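Local coordinates for YycN protein (Bacillus subtilis, PDB 1ON0), which probably transfers acyl groups such as acetyl from a coenzyme to an acceptor as a member of the GNAT acetyltransferase family, its own substrate being unknown, at residues B[57-62]-B[80-85]; B[63-68]-B[94-99]; B[112-117]-B[123-128]. All blocks are in the same frame, centred on the assembly; numbering follows the deposited sequence.

In the fold
Along the chain from the N terminus, residues 57-62 and 63-68 come first, together covering the turn and strand 60-66. Interaction 1 closes the hairpin of strands 60-66 and 72-79 when residues 80-85 return to its open end. Interaction 2 closes a wider loop, from 63-68 to 94-99 on strand 88-96, two strands away in the sheet. The two cross, since their segments alternate in sequence, and their centres stand about 22 Å apart. Interaction 3 follows in series, joining helix 105-119 to strand 124-127 after a short turn; its centre is about 16 Å from that of interaction 2. All three bear on one mixed sheet, interaction 1 at the hairpin's open end, interactions 2 and 3 on the face covered by helix 105-119.

Interaction 1 of 3, residues B[57-62]-B[80-85]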
loop_
_atom_site.group_PDB
_atom_site.type_symbol
_atom_site.label_atom_id
_atom_site.label_comp_id
_atom_site.label_asym_id
_atom_site.label_seq_id
_atom_site.Cartn_x
_atom_site.Cartn_y
_atom_site.Cartn_z
ATOM N N THR B 57 -14.953 -18.984 -25.441
ATOM C CA THR B 57 -16.352 -18.880 -25.084
ATOM C C THR B 57 -16.707 -17.412 -25.290
ATOM O O THR B 57 -16.275 -16.538 -24.532
ATOM C CB THR B 57 -16.589 -19.282 -23.620
ATOM O OG1 THR B 57 -16.118 -20.621 -23.416
ATOM C CG2 THR B 57 -18.069 -19.217 -23.285
ATOM N N PRO B 58 -17.504 -17.119 -26.324
ATOM C CA PRO B 58 -17.909 -15.748 -26.639
ATOM C C PRO B 58 -18.503 -14.939 -25.492
ATOM O O PRO B 58 -19.215 -15.476 -24.650
ATOM C CB PRO B 58 -18.889 -15.943 -27.799
ATOM C CG PRO B 58 -19.475 -17.302 -27.537
ATOM C CD PRO B 58 -18.253 -18.090 -27.145
ATOM N N HIS B 59 -18.187 -13.642 -25.488
ATOM C CA HIS B 59 -18.658 -12.686 -24.495
ATOM C C HIS B 59 -17.888 -12.701 -23.174
ATOM O O HIS B 59 -18.025 -11.796 -22.339
ATOM C CB HIS B 59 -20.149 -12.889 -24.231
ATOM C CG HIS B 59 -20.995 -12.734 -25.451
ATOM N ND1 HIS B 59 -20.745 -11.779 -26.412
ATOM C CD2 HIS B 59 -22.088 -13.415 -25.870
ATOM C CE1 HIS B 59 -21.644 -11.880 -27.374
ATOM N NE2 HIS B 59 -22.471 -12.865 -27.067
ATOM N N HIS B 60 -17.088 -13.739 -22.976
ATOM C CA HIS B 60 -16.289 -13.839 -21.770
ATOM C C HIS B 60 -14.966 -13.160 -22.007
ATOM O O HIS B 60 -14.400 -13.237 -23.093
ATOM C CB HIS B 60 -16.060 -15.300 -21.402
ATOM C CG HIS B 60 -17.218 -15.920 -20.690
ATOM N ND1 HIS B 60 -17.358 -15.870 -19.323
ATOM C CD2 HIS B 60 -18.323 -16.539 -21.168
ATOM C CE1 HIS B 60 -18.509 -16.431 -18.984
ATOM N NE2 HIS B 60 -19.110 -16.842 -20.082
ATOM N N HIS B 61 -14.480 -12.475 -20.989
ATOM C CA HIS B 61 -13.217 -11.795 -21.116
ATOM C C HIS B 61 -12.401 -12.073 -19.869
ATOM O O HIS B 61 -12.706 -11.579 -18.778
ATOM C CB HIS B 61 -13.430 -10.292 -21.278
ATOM C CG HIS B 61 -14.368 -9.923 -22.389
ATOM N ND1 HIS B 61 -15.739 -9.869 -22.225
ATOM C CD2 HIS B 61 -14.133 -9.531 -23.663
ATOM C CE1 HIS B 61 -16.301 -9.451 -23.343
ATOM N NE2 HIS B 61 -15.349 -9.236 -24.235
ATOM N N LEU B 62 -11.379 -12.898 -20.021
ATOM C CA LEU B 62 -10.516 -13.219 -18.900
ATOM C C LEU B 62 -9.215 -12.474 -19.162
ATOM O O LEU B 62 -8.622 -12.586 -20.238
ATOM C CB LEU B 62 -10.305 -14.740 -18.791
ATOM C CG LEU B 62 -11.546 -15.567 -18.389
ATOM C CD1 LEU B 62 -12.468 -15.743 -19.596
ATOM C CD2 LEU B 62 -11.121 -16.929 -17.861
ATOM N N ALA B 80 -20.137 -10.393 -20.467
ATOM C CA ALA B 80 -20.992 -9.321 -20.965
ATOM C C ALA B 80 -22.171 -9.893 -21.747
ATOM O O ALA B 80 -22.165 -9.864 -22.970
ATOM C CB ALA B 80 -20.181 -8.384 -21.861
ATOM N N GLU B 81 -23.181 -10.404 -21.047
ATOM C CA GLU B 81 -24.354 -10.999 -21.701
ATOM C C GLU B 81 -24.777 -10.322 -23.004
ATOM O O GLU B 81 -24.488 -9.145 -23.237
ATOM C CB GLU B 81 -25.548 -11.034 -20.738
ATOM C CG GLU B 81 -25.683 -12.337 -19.962
ATOM C CD GLU B 81 -25.806 -12.124 -18.461
ATOM O OE1 GLU B 81 -26.087 -13.103 -17.744
ATOM O OE2 GLU B 81 -25.617 -10.980 -17.999
ATOM N N PRO B 82 -25.466 -11.070 -23.880
ATOM C CA PRO B 82 -25.925 -10.532 -25.163
ATOM C C PRO B 82 -27.016 -9.474 -25.034
ATOM O O PRO B 82 -28.056 -9.714 -24.418
ATOM C CB PRO B 82 -26.401 -11.779 -25.906
ATOM C CG PRO B 82 -26.894 -12.660 -24.797
ATOM C CD PRO B 82 -25.810 -12.499 -23.755
ATOM N N GLU B 83 -26.763 -8.303 -25.616
ATOM C CA GLU B 83 -27.717 -7.200 -25.592
ATOM C C GLU B 83 -28.400 -7.064 -24.238
ATOM O O GLU B 83 -29.630 -7.077 -24.153
ATOM C CB GLU B 83 -28.784 -7.409 -26.671
ATOM C CG GLU B 83 -28.231 -7.513 -28.078
ATOM C CD GLU B 83 -27.499 -6.257 -28.510
ATOM O OE1 GLU B 83 -28.159 -5.203 -28.630
ATOM O OE2 GLU B 83 -26.267 -6.321 -28.719
ATOM N N HIS B 84 -27.615 -6.932 -23.177
ATOM C CA HIS B 84 -28.204 -6.807 -21.853
ATOM C C HIS B 84 -28.949 -5.479 -21.733
ATOM O O HIS B 84 -28.426 -4.429 -22.092
ATOM C CB HIS B 84 -27.121 -6.921 -20.782
ATOM C CG HIS B 84 -27.657 -7.063 -19.394
ATOM N ND1 HIS B 84 -28.357 -6.058 -18.759
ATOM C CD2 HIS B 84 -27.576 -8.079 -18.504
ATOM C CE1 HIS B 84 -28.677 -6.446 -17.541
ATOM N NE2 HIS B 84 -28.215 -7.672 -17.359
ATOM N N PRO B 85 -30.191 -5.512 -21.226
ATOM C CA PRO B 85 -31.013 -4.305 -21.063
ATOM C C PRO B 85 -30.368 -3.145 -20.307
ATOM O O PRO B 85 -30.824 -2.010 -20.412
ATOM C CB PRO B 85 -32.272 -4.830 -20.364
ATOM C CG PRO B 85 -31.765 -5.997 -19.587
ATOM C CD PRO B 85 -30.844 -6.666 -20.590
#
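His-59 meets Ala-80 through both backbone and side chain. The amide N of Ala-80 donates to O of His-59 at 3.2 Å, with an N-H...O angle of 156°; the donor is tilted 32° from the carbonyl plane. From here the imidazole can be followed outward. CB of His-59 lies 3.8 Å from O of Ala-80, and CG passes the same oxygen at 4.0 Å. ND1 of His-59 has drifted to 4.2 Å from O of Ala-80, too far for a hydrogen bond. The tip, NE2, arrives 4.2 Å from CB of Pro-82, with the ring oblique to both neighbours. This course follows from chi1 of -59°, which sets CG anti to the carbonyl carbon and sends the ring along the returning loop.

The register identifies a hairpin of the GNAT-type sheet: His-61 pairs with Ile-78 through backbone hydrogen bonds, and His-59 faces Ala-80 two residues further on, so the antiparallel pattern of strands 60-66 and 72-79 is carried one bond into the loops. A type II turn from Thr-57 to His-60 delivers the chain there, with His-59 at its third position; the closing bond, from N of His-60 to O of Thr-57, is weak. On the strand side, His-61 turns the edge of its ring to Ala-80, CE1 to CB being 4.3 Å, while His-60 bonds through ND1 to Trp-77 NE1.

Interaction 2 of 3, residues B[63-68]-B[94-99]; sequences WSLKLN and FGLYEP
Leu-65 meets Phe-94 and Leu-96 through a single methyl group, CD1, which makes three kinds of approach: to another methyl, to a ring edge and, loosely, to a backbone oxygen. The methyl-to-methyl approach is the nearest: CD1 of Leu-65 lies 3.9 Å from CD1 of Leu-96, the two side chains crossing at about a right angle. With chi1 of -50°, CG of Leu-65 sits beside its own backbone N, and the extended chi2 of 168° carries CD1 out to strand 88-96. Against the aromatic ring the same methyl stands at the edge of Phe-94, near its plane, 4.1 Å from CE1; the ring face is therefore not what Leu-65 touches.

These residues belong to strands that are not neighbours. Strand 72-79 runs between them in the GNAT-type sheet, bonded to one side through Leu-65 and Gly-74 and to the other through Gly-95 and Trp-75. Accordingly, the axes of 63-66 and 94-96 approach only to 8.9 Å, pointing the same general way at 36°, and the side chains bridge over the central strand. Helix 105-119 packs on Phe-94 and Leu-96, placing the cluster between helix and sheet.

The approach to the backbone is a loose one, CD1 of Leu-65 to O of Gly-95 at 4.2 Å, and no hydrogen bond links the segments. Beyond the cluster, O of Leu-96 accepts from NE of Arg-101, and a sulfate lies about 4 Å from the Leu-96 side chain, at the strand end that in GNAT relatives leads into the coenzyme A pyrophosphate loop.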
loop_
_atom_site.group_PDB
_atom_site.type_symbol
_atom_site.label_atom_id
_atom_site.label_comp_id
_atom_site.label_asym_id
_atom_site.label_seq_id
_atom_site.Cartn_x
_atom_site.Cartn_y
_atom_site.Cartn_z
ATOM N N TRP B 63 -8.812 -11.681 -18.178
ATOM C CA TRP B 63 -7.606 -10.852 -18.249
ATOM C C TRP B 63 -6.628 -11.172 -17.129
ATOM O O TRP B 63 -7.027 -11.569 -16.032
ATOM C CB TRP B 63 -7.976 -9.367 -18.100
ATOM C CG TRP B 63 -8.771 -8.755 -19.226
ATOM C CD1 TRP B 63 -8.336 -8.513 -20.493
ATOM C CD2 TRP B 63 -10.119 -8.274 -19.165
ATOM N NE1 TRP B 63 -9.325 -7.907 -21.227
ATOM C CE2 TRP B 63 -10.431 -7.746 -20.437
ATOM C CE3 TRP B 63 -11.096 -8.233 -18.155
ATOM C CZ2 TRP B 63 -11.676 -7.188 -20.734
ATOM C CZ3 TRP B 63 -12.337 -7.675 -18.451
ATOM C CH2 TRP B 63 -12.613 -7.158 -19.730
ATOM N N SER B 64 -5.345 -10.988 -17.401
ATOM C CA SER B 64 -4.323 -11.186 -16.382
ATOM C C SER B 64 -4.003 -9.761 -15.974
ATOM O O SER B 64 -3.734 -8.926 -16.841
ATOM C CB SER B 64 -3.072 -11.808 -16.976
ATOM O OG SER B 64 -2.523 -10.931 -17.930
ATOM N N LEU B 65 -4.057 -9.461 -14.678
ATOM C CA LEU B 65 -3.744 -8.107 -14.212
ATOM C C LEU B 65 -2.241 -8.001 -13.993
ATOM O O LEU B 65 -1.672 -8.766 -13.221
ATOM C CB LEU B 65 -4.469 -7.811 -12.894
ATOM C CG LEU B 65 -5.961 -8.140 -12.937
ATOM C CD1 LEU B 65 -6.557 -8.110 -11.537
ATOM C CD2 LEU B 65 -6.654 -7.157 -13.872
ATOM N N LYS B 66 -1.610 -7.048 -14.672
ATOM C CA LYS B 66 -0.173 -6.833 -14.560
ATOM C C LYS B 66 0.158 -5.456 -13.987
ATOM O O LYS B 66 -0.527 -4.478 -14.275
ATOM C CB LYS B 66 0.503 -6.978 -15.930
ATOM C CG LYS B 66 0.521 -8.396 -16.500
ATOM C CD LYS B 66 1.526 -8.475 -17.638
ATOM C CE LYS B 66 1.610 -9.854 -18.247
ATOM N NZ LYS B 66 2.714 -9.895 -19.258
ATOM N N LEU B 67 1.212 -5.384 -13.177
ATOM C CA LEU B 67 1.639 -4.119 -12.573
ATOM C C LEU B 67 2.663 -3.566 -13.549
ATOM O O LEU B 67 2.876 -2.356 -13.669
ATOM C CB LEU B 67 2.274 -4.389 -11.200
ATOM C CG LEU B 67 2.572 -3.316 -10.140
ATOM C CD1 LEU B 67 4.061 -3.057 -10.095
ATOM C CD2 LEU B 67 1.782 -2.043 -10.395
ATOM N N ASN B 68 3.279 -4.487 -14.268
ATOM C CA ASN B 68 4.279 -4.152 -15.247
ATOM C C ASN B 68 4.460 -5.421 -16.051
ATOM O O ASN B 68 3.746 -6.406 -15.836
ATOM C CB ASN B 68 5.586 -3.732 -14.564
ATOM C CG ASN B 68 6.000 -4.685 -13.467
ATOM O OD1 ASN B 68 6.343 -5.829 -13.733
ATOM N ND2 ASN B 68 5.957 -4.220 -12.222
ATOM N N PHE B 94 -12.339 -12.351 -9.675
ATOM C CA PHE B 94 -11.404 -11.265 -9.495
ATOM C C PHE B 94 -10.620 -11.426 -8.206
ATOM O O PHE B 94 -11.177 -11.712 -7.137
ATOM C CB PHE B 94 -12.131 -9.930 -9.460
ATOM C CG PHE B 94 -11.342 -8.849 -8.794
ATOM C CD1 PHE B 94 -10.246 -8.290 -9.430
ATOM C CD2 PHE B 94 -11.668 -8.429 -7.505
ATOM C CE1 PHE B 94 -9.480 -7.307 -8.799
ATOM C CE2 PHE B 94 -10.917 -7.449 -6.853
ATOM C CZ PHE B 94 -9.816 -6.890 -7.503
ATOM N N GLY B 95 -9.317 -11.221 -8.298
ATOM C CA GLY B 95 -8.503 -11.361 -7.116
ATOM C C GLY B 95 -7.060 -11.228 -7.510
ATOM O O GLY B 95 -6.728 -11.196 -8.693
ATOM N N LEU B 96 -6.201 -11.158 -6.507
ATOM C CA LEU B 96 -4.783 -11.018 -6.728
ATOM C C LEU B 96 -4.086 -12.216 -6.144
ATOM O O LEU B 96 -4.633 -12.894 -5.273
ATOM C CB LEU B 96 -4.279 -9.739 -6.052
ATOM C CG LEU B 96 -4.196 -8.404 -6.794
ATOM C CD1 LEU B 96 -5.284 -8.253 -7.820
ATOM C CD2 LEU B 96 -4.243 -7.310 -5.747
ATOM N N TYR B 97 -2.887 -12.497 -6.634
ATOM C CA TYR B 97 -2.139 -13.610 -6.082
ATOM C C TYR B 97 -1.592 -13.196 -4.715
ATOM O O TYR B 97 -1.370 -12.008 -4.451
ATOM C CB TYR B 97 -0.995 -14.008 -7.000
ATOM C CG TYR B 97 -1.481 -14.536 -8.315
ATOM C CD1 TYR B 97 -1.611 -13.692 -9.414
ATOM C CD2 TYR B 97 -1.848 -15.874 -8.454
ATOM C CE1 TYR B 97 -2.092 -14.161 -10.620
ATOM C CE2 TYR B 97 -2.333 -16.355 -9.657
ATOM C CZ TYR B 97 -2.452 -15.490 -10.740
ATOM O OH TYR B 97 -2.929 -15.955 -11.944
ATOM N N GLU B 98 -1.394 -14.196 -3.864
ATOM C CA GLU B 98 -0.897 -14.020 -2.508
ATOM C C GLU B 98 0.286 -13.038 -2.407
ATOM O O GLU B 98 0.226 -12.054 -1.660
ATOM C CB GLU B 98 -0.532 -15.404 -1.930
ATOM C CG GLU B 98 -0.828 -15.585 -0.437
ATOM C CD GLU B 98 -0.934 -17.057 0.003
ATOM O OE1 GLU B 98 -1.896 -17.749 -0.405
ATOM O OE2 GLU B 98 -0.062 -17.524 0.771
ATOM N N PRO B 99 1.363 -13.267 -3.172
ATOM C CA PRO B 99 2.523 -12.372 -3.119
ATOM C C PRO B 99 2.297 -10.898 -3.517
ATOM O O PRO B 99 3.192 -10.082 -3.346
ATOM C CB PRO B 99 3.534 -13.068 -4.034
ATOM C CG PRO B 99 2.659 -13.743 -5.035
ATOM C CD PRO B 99 1.579 -14.330 -4.170
#

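Interaction 3 of 3, residues B[112-117]-B[123-128]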
loop_
_atom_site.group_PDB
_atom_site.type_symbol
_atom_site.label_atom_id
_atom_site.label_comp_id
_atom_site.label_asym_id
_atom_site.label_seq_id
_atom_site.Cartn_x
_atom_site.Cartn_y
_atom_site.Cartn_z
ATOM N N ALA B 112 -9.266 -0.201 -12.838
ATOM C CA ALA B 112 -8.924 -0.470 -14.222
ATOM C C ALA B 112 -10.091 -1.265 -14.800
ATOM O O ALA B 112 -10.318 -1.262 -16.014
ATOM C CB ALA B 112 -7.635 -1.253 -14.340
ATOM N N LEU B 113 -10.843 -1.936 -13.927
ATOM C CA LEU B 113 -12.007 -2.714 -14.358
ATOM C C LEU B 113 -13.036 -1.734 -14.896
ATOM O O LEU B 113 -13.501 -1.879 -16.020
ATOM C CB LEU B 113 -12.623 -3.484 -13.185
ATOM C CG LEU B 113 -13.595 -4.641 -13.478
ATOM C CD1 LEU B 113 -14.515 -4.762 -12.290
ATOM C CD2 LEU B 113 -14.416 -4.432 -14.749
ATOM N N ASP B 114 -13.394 -0.737 -14.088
ATOM C CA ASP B 114 -14.378 0.250 -14.508
ATOM C C ASP B 114 -13.985 0.922 -15.800
ATOM O O ASP B 114 -14.802 1.095 -16.698
ATOM C CB ASP B 114 -14.557 1.337 -13.455
ATOM C CG ASP B 114 -15.112 0.806 -12.179
ATOM O OD1 ASP B 114 -15.559 -0.360 -12.172
ATOM O OD2 ASP B 114 -15.115 1.554 -11.178
ATOM N N GLN B 115 -12.727 1.328 -15.872
ATOM C CA GLN B 115 -12.216 1.998 -17.059
ATOM C C GLN B 115 -12.410 1.110 -18.281
ATOM O O GLN B 115 -12.862 1.573 -19.325
ATOM C CB GLN B 115 -10.730 2.304 -16.890
ATOM C CG GLN B 115 -10.128 2.991 -18.089
ATOM C CD GLN B 115 -10.600 4.428 -18.221
ATOM O OE1 GLN B 115 -10.367 5.078 -19.239
ATOM N NE2 GLN B 115 -11.252 4.937 -17.176
ATOM N N ALA B 116 -12.070 -0.168 -18.138
ATOM C CA ALA B 116 -12.207 -1.113 -19.230
ATOM C C ALA B 116 -13.671 -1.359 -19.604
ATOM O O ALA B 116 -14.031 -1.300 -20.781
ATOM C CB ALA B 116 -11.516 -2.425 -18.876
ATOM N N ALA B 117 -14.521 -1.619 -18.620
ATOM C CA ALA B 117 -15.937 -1.858 -18.922
ATOM C C ALA B 117 -16.501 -0.684 -19.719
ATOM O O ALA B 117 -17.088 -0.877 -20.787
ATOM C CB ALA B 117 -16.747 -2.064 -17.642
ATOM N N ARG B 123 -22.261 -0.672 -18.997
ATOM C CA ARG B 123 -22.756 0.437 -18.190
ATOM C C ARG B 123 -22.958 0.069 -16.721
ATOM O O ARG B 123 -23.182 0.947 -15.880
ATOM C CB ARG B 123 -24.088 0.961 -18.725
ATOM C CG ARG B 123 -24.007 1.865 -19.954
ATOM C CD ARG B 123 -24.992 3.035 -19.802
ATOM N NE ARG B 123 -26.337 2.585 -19.438
ATOM C CZ ARG B 123 -27.244 3.341 -18.813
ATOM N NH1 ARG B 123 -26.958 4.598 -18.470
ATOM N NH2 ARG B 123 -28.444 2.843 -18.530
ATOM N N LYS B 124 -22.894 -1.222 -16.403
ATOM C CA LYS B 124 -23.095 -1.665 -15.023
ATOM C C LYS B 124 -22.331 -2.963 -14.744
ATOM O O LYS B 124 -22.129 -3.786 -15.633
ATOM C CB LYS B 124 -24.592 -1.868 -14.782
ATOM C CG LYS B 124 -24.987 -2.227 -13.358
ATOM C CD LYS B 124 -26.506 -2.389 -13.241
ATOM C CE LYS B 124 -26.913 -2.796 -11.834
ATOM N NZ LYS B 124 -28.388 -2.782 -11.638
ATOM N N LEU B 125 -21.900 -3.133 -13.501
ATOM C CA LEU B 125 -21.165 -4.314 -13.102
ATOM C C LEU B 125 -21.886 -5.050 -12.009
ATOM O O LEU B 125 -22.432 -4.441 -11.086
ATOM C CB LEU B 125 -19.779 -3.943 -12.602
ATOM C CG LEU B 125 -18.858 -3.309 -13.625
ATOM C CD1 LEU B 125 -17.597 -2.879 -12.902
ATOM C CD2 LEU B 125 -18.537 -4.315 -14.747
ATOM N N SER B 126 -21.864 -6.373 -12.100
ATOM C CA SER B 126 -22.530 -7.217 -11.115
ATOM C C SER B 126 -21.555 -8.334 -10.725
ATOM O O SER B 126 -20.752 -8.769 -11.544
ATOM C CB SER B 126 -23.804 -7.778 -11.737
ATOM O OG SER B 126 -24.555 -8.488 -10.799
ATOM N N LEU B 127 -21.625 -8.788 -9.480
ATOM C CA LEU B 127 -20.729 -9.828 -9.004
ATOM C C LEU B 127 -21.253 -10.589 -7.781
ATOM O O LEU B 127 -22.195 -10.148 -7.115
ATOM C CB LEU B 127 -19.367 -9.214 -8.653
ATOM C CG LEU B 127 -19.325 -8.268 -7.442
ATOM C CD1 LEU B 127 -19.484 -9.053 -6.152
ATOM C CD2 LEU B 127 -17.991 -7.534 -7.425
ATOM N N HIS B 128 -20.619 -11.724 -7.483
ATOM C CA HIS B 128 -20.989 -12.529 -6.321
ATOM C C HIS B 128 -19.798 -12.609 -5.371
ATOM O O HIS B 128 -18.652 -12.767 -5.791
ATOM C CB HIS B 128 -21.391 -13.944 -6.748
ATOM C CG HIS B 128 -21.403 -14.940 -5.626
ATOM N ND1 HIS B 128 -20.252 -15.379 -5.007
ATOM C CD2 HIS B 128 -22.427 -15.577 -5.003
ATOM C CE1 HIS B 128 -20.562 -16.240 -4.051
ATOM N NE2 HIS B 128 -21.878 -16.375 -4.029
#
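Leu-113 and Leu-125 are brought together by different first torsions. On the helix, Leu-113 has CG anti to its backbone N (chi1 -164°), which sends both methyls off toward the strand. On the strand, Leu-125 places CG anti to the carbonyl carbon instead (chi1 -64°), and its isobutyl group rises toward the helix. The side chains consequently meet tip to tip: CD1 of Leu-113 is 3.7 Å from CD1 of Leu-125, and CD2 of Leu-113 touches the same methyl at 4.0 Å.

The two branches of Leu-125 have different second partners. CD2 rests 4.1 Å from CB of Ala-117, one helical turn after Leu-113, so the leucine straddles successive turns of the same helix face. CD1 also lies 3.3 Å from OD1 of Asp-114, a close approach of a methyl to a carboxylate oxygen that brings no hydrogen bond. None links the segments at all, and the 149 Å² buried between them is mostly apolar packing, with Leu-125 contributing the largest share. Replacing it with an alanine would remove both methyls, and the tips of Leu-113 and the CB of Ala-117 would probably face a gap between helix and strand.

Leu-113 also reaches Ile-91 of strand 88-96, so its side chain spans both parallel strands beneath the helix. Backbone bonds of Lys-124 and Ser-126 to Ala-89, and of Ser-126 to Ile-91, dock strand 124-127 beside 88-96. The axes of segments 112-117 and 124-127 come within 9.8 Å. Strand 88-96, helix 105-119 and strand 124-127 thus form a beta-alpha-beta crossover, the unit at the heart of the GNAT fold.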